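Local atomic coordinates of protein F1 (Vaccinia virus ankara, PDB entry 4D2M), a protein that binds the BH3 segment of pro-apoptotic Bim and, as a viral Bcl-2-like protein, probably blocks apoptosis of the infected cell. Residues 139-144 / 167-172. The protein carries 1 engineered substitution. Sequence-based numbering, arbitrary orientation.
Sequences LATISF and HTICDD
One side chain, Ile169, carries its half of this contact alone, reaching from the last turn of helix 155-169 to both Thr141 and Ile142 on helix 135-150. The setting is the Bcl-2-like helical bundle, and these two helices, which follow one another in the chain, meet in its buried interior. The CA atoms come nearest at Thr141 and Ile169, 7.5 Å apart, and at this spacing the two beta-branched side chains meet methyl to methyl.

Ile169 divides its branches. Its CD1 methyl meets Thr141 CG2 at 3.7 Å and Ile142 CG1 at the same time, whereas its CG2 methyl lies 3.8 Å from Ile142 CG1. The beta-branch gives isoleucine two arms close to the backbone, and the extended second torsion (chi2 163°) carries the longer one outward until CD1 rests against both neighbours. Thr141 and Ile169 pass each other in opposite directions and so touch along their flanks, Thr141 CG2 lying 3.9 Å from Ile169 CG1 as well as against CD1.

Threonine suits its place because its two branches differ, one a methyl and one a hydroxyl. CG2, anti to the backbone N, serves the apolar contact, while OG1 turns back to hydrogen-bond Val137 O in the preceding turn, which satisfies a buried hydroxyl within its own helix. Thr141 also packs on an apolar side chain of the bound peptide, while the wholly hydrocarbon Ile142 and Ile169 rest on Tyr65 and Met66 of a neighbouring subunit.

Just beyond Ile169 the helix ends, and Cys170 centres an inverse gamma turn. Asp171 becomes the N-cap of helix 172-180, its OD1 accepting from Phe174 N and its OD2 forming a salt bridge with Arg138 NH2 that ties the turn to helix 135-150 a second time. Within the apolar cluster, Ile142 CD1 completes the contact 3.9 Å from Ile169 CG2.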
ATOM      1  N   LEU A 139      25.419   7.370   3.219  1.00 29.29           N
ATOM      2  CA  LEU A 139      25.796   6.107   2.594  1.00 31.89           C
ATOM      3  C   LEU A 139      25.491   4.922   3.508  1.00 32.59           C
ATOM      4  O   LEU A 139      25.057   3.865   3.046  1.00 30.73           O
ATOM      5  CB  LEU A 139      27.285   6.109   2.234  1.00 33.11           C
ATOM      6  CG  LEU A 139      27.729   7.099   1.155  1.00 34.77           C
ATOM      7  CD1 LEU A 139      29.243   7.070   0.997  1.00 35.53           C
ATOM      8  CD2 LEU A 139      27.047   6.799  -0.171  1.00 36.38           C
ATOM      9  N   ALA A 140      25.718   5.103   4.805  1.00 32.85           N
ATOM     10  CA  ALA A 140      25.486   4.040   5.775  1.00 30.99           C
ATOM     11  C   ALA A 140      23.999   3.722   5.891  1.00 28.16           C
ATOM     12  O   ALA A 140      23.612   2.563   6.053  1.00 27.96           O
ATOM     13  CB  ALA A 140      26.053   4.430   7.128  1.00 36.93           C
ATOM     14  N   THR A 141      23.164   4.752   5.809  1.00 27.37           N
ATOM     15  CA  THR A 141      21.723   4.561   5.922  1.00 27.48           C
ATOM     16  C   THR A 141      21.195   3.783   4.722  1.00 26.75           C
ATOM     17  O   THR A 141      20.373   2.883   4.868  1.00 25.30           O
ATOM     18  CB  THR A 141      20.974   5.900   6.027  1.00 30.62           C
ATOM     19  OG1 THR A 141      21.489   6.655   7.130  1.00 34.40           O
ATOM     20  CG2 THR A 141      19.486   5.658   6.238  1.00 31.73           C
ATOM     21  N   ILE A 142      21.667   4.142   3.533  1.00 25.20           N
ATOM     22  CA  ILE A 142      21.303   3.417   2.325  1.00 24.61           C
ATOM     23  C   ILE A 142      21.679   1.945   2.467  1.00 25.04           C
ATOM     24  O   ILE A 142      20.870   1.061   2.186  1.00 28.50           O
ATOM     25  CB  ILE A 142      21.990   4.014   1.081  1.00 24.85           C
ATOM     26  CG1 ILE A 142      21.504   5.447   0.852  1.00 24.99           C
ATOM     27  CG2 ILE A 142      21.698   3.170  -0.157  1.00 24.54           C
ATOM     28  CD1 ILE A 142      22.344   6.240  -0.136  1.00 29.66           C
ATOM     29  N   SER A 143      22.905   1.691   2.912  1.00 26.13           N
ATOM     30  CA  SER A 143      23.387   0.325   3.085  1.00 29.70           C
ATOM     31  C   SER A 143      22.528  -0.438   4.088  1.00 30.08           C
ATOM     32  O   SER A 143      22.206  -1.605   3.877  1.00 29.14           O
ATOM     33  CB  SER A 143      24.850   0.323   3.534  1.00 30.76           C
ATOM     34  OG  SER A 143      25.710   0.719   2.477  1.00 34.15           O
ATOM     35  N   PHE A 144      22.155   0.220   5.179  1.00 28.14           N
ATOM     36  CA  PHE A 144      21.319  -0.422   6.185  1.00 27.26           C
ATOM     37  C   PHE A 144      19.925  -0.712   5.630  1.00 26.23           C
ATOM     38  O   PHE A 144      19.406  -1.814   5.799  1.00 29.13           O
ATOM     39  CB  PHE A 144      21.213   0.440   7.442  1.00 28.61           C
ATOM     40  CG  PHE A 144      20.293  -0.130   8.481  1.00 33.55           C
ATOM     41  CD1 PHE A 144      20.651  -1.260   9.194  1.00 36.87           C
ATOM     42  CD2 PHE A 144      19.065   0.455   8.735  1.00 30.66           C
ATOM     43  CE1 PHE A 144      19.806  -1.793  10.145  1.00 37.24           C
ATOM     44  CE2 PHE A 144      18.215  -0.072   9.686  1.00 34.79           C
ATOM     45  CZ  PHE A 144      18.586  -1.196  10.391  1.00 35.45           C
ATOM     46  N   HIS A 167      13.497   9.417  -0.223  1.00 27.93           N
ATOM     47  CA  HIS A 167      13.182  10.835  -0.069  1.00 29.68           C
ATOM     48  C   HIS A 167      13.978  11.428   1.085  1.00 30.94           C
ATOM     49  O   HIS A 167      14.636  12.456   0.936  1.00 30.29           O
ATOM     50  CB  HIS A 167      11.686  11.043   0.182  1.00 33.23           C
ATOM     51  CG  HIS A 167      10.854  11.022  -1.062  1.00 37.05           C
ATOM     52  ND1 HIS A 167      10.587  12.157  -1.796  1.00 40.56           N
ATOM     53  CD2 HIS A 167      10.221  10.007  -1.695  1.00 37.10           C
ATOM     54  CE1 HIS A 167       9.828  11.842  -2.830  1.00 39.18           C
ATOM     55  NE2 HIS A 167       9.592  10.543  -2.793  1.00 36.78           N
ATOM     56  N   THR A 168      13.913  10.761   2.234  1.00 30.55           N
ATOM     57  CA  THR A 168      14.558  11.241   3.449  1.00 28.07           C
ATOM     58  C   THR A 168      16.079  11.306   3.322  1.00 32.18           C
ATOM     59  O   THR A 168      16.704  12.236   3.827  1.00 33.45           O
ATOM     60  CB  THR A 168      14.204  10.345   4.651  1.00 28.83           C
ATOM     61  OG1 THR A 168      12.782  10.185   4.728  1.00 30.74           O
ATOM     62  CG2 THR A 168      14.718  10.954   5.953  1.00 32.89           C
ATOM     63  N   ILE A 169      16.672  10.318   2.658  1.00 30.44           N
ATOM     64  CA  ILE A 169      18.126  10.251   2.529  1.00 31.31           C
ATOM     65  C   ILE A 169      18.643  11.259   1.508  1.00 30.59           C
ATOM     66  O   ILE A 169      19.698  11.861   1.698  1.00 33.97           O
ATOM     67  CB  ILE A 169      18.590   8.835   2.126  1.00 35.91           C
ATOM     68  CG1 ILE A 169      18.302   7.845   3.255  1.00 33.81           C
ATOM     69  CG2 ILE A 169      20.090   8.812   1.819  1.00 41.51           C
ATOM     70  CD1 ILE A 169      18.343   6.396   2.826  1.00 32.43           C
ATOM     71  N   CYS A 170      17.902  11.443   0.422  1.00 33.34           N
ATOM     72  CA  CYS A 170      18.342  12.333  -0.644  1.00 35.96           C
ATOM     73  C   CYS A 170      17.989  13.783  -0.345  1.00 32.64           C
ATOM     74  O   CYS A 170      17.182  14.392  -1.046  1.00 35.22           O
ATOM     75  CB  CYS A 170      17.729  11.911  -1.978  1.00 37.08           C
ATOM     76  SG  CYS A 170      18.283  10.294  -2.539  1.00 36.32           S
ATOM     77  N   ASP A 171      18.593  14.330   0.705  1.00 32.97           N
ATOM     78  CA  ASP A 171      18.441  15.746   1.009  1.00 40.45           C
ATOM     79  C   ASP A 171      19.406  16.532   0.131  1.00 47.39           C
ATOM     80  O   ASP A 171      20.216  15.941  -0.585  1.00 50.31           O
ATOM     81  CB  ASP A 171      18.691  16.022   2.495  1.00 42.54           C
ATOM     82  CG  ASP A 171      20.089  15.629   2.944  1.00 45.48           C
ATOM     83  OD1 ASP A 171      20.817  14.978   2.164  1.00 41.74           O
ATOM     84  OD2 ASP A 171      20.453  15.961   4.091  1.00 49.02           O
ATOM     85  N   ASP A 172      19.312  17.857   0.180  1.00 46.82           N
ATOM     86  CA  ASP A 172      20.136  18.717  -0.662  1.00 48.81           C
ATOM     87  C   ASP A 172      21.617  18.413  -0.474  1.00 45.51           C
ATOM     88  O   ASP A 172      22.393  18.430  -1.429  1.00 49.84           O
ATOM     89  CB  ASP A 172      19.860  20.188  -0.352  1.00 61.49           C
ATOM     90  CG  ASP A 172      18.410  20.568  -0.581  1.00 71.33           C
ATOM     91  OD1 ASP A 172      17.798  20.041  -1.533  1.00 73.95           O
ATOM     92  OD2 ASP A 172      17.881  21.392   0.196  1.00 73.83           O
TER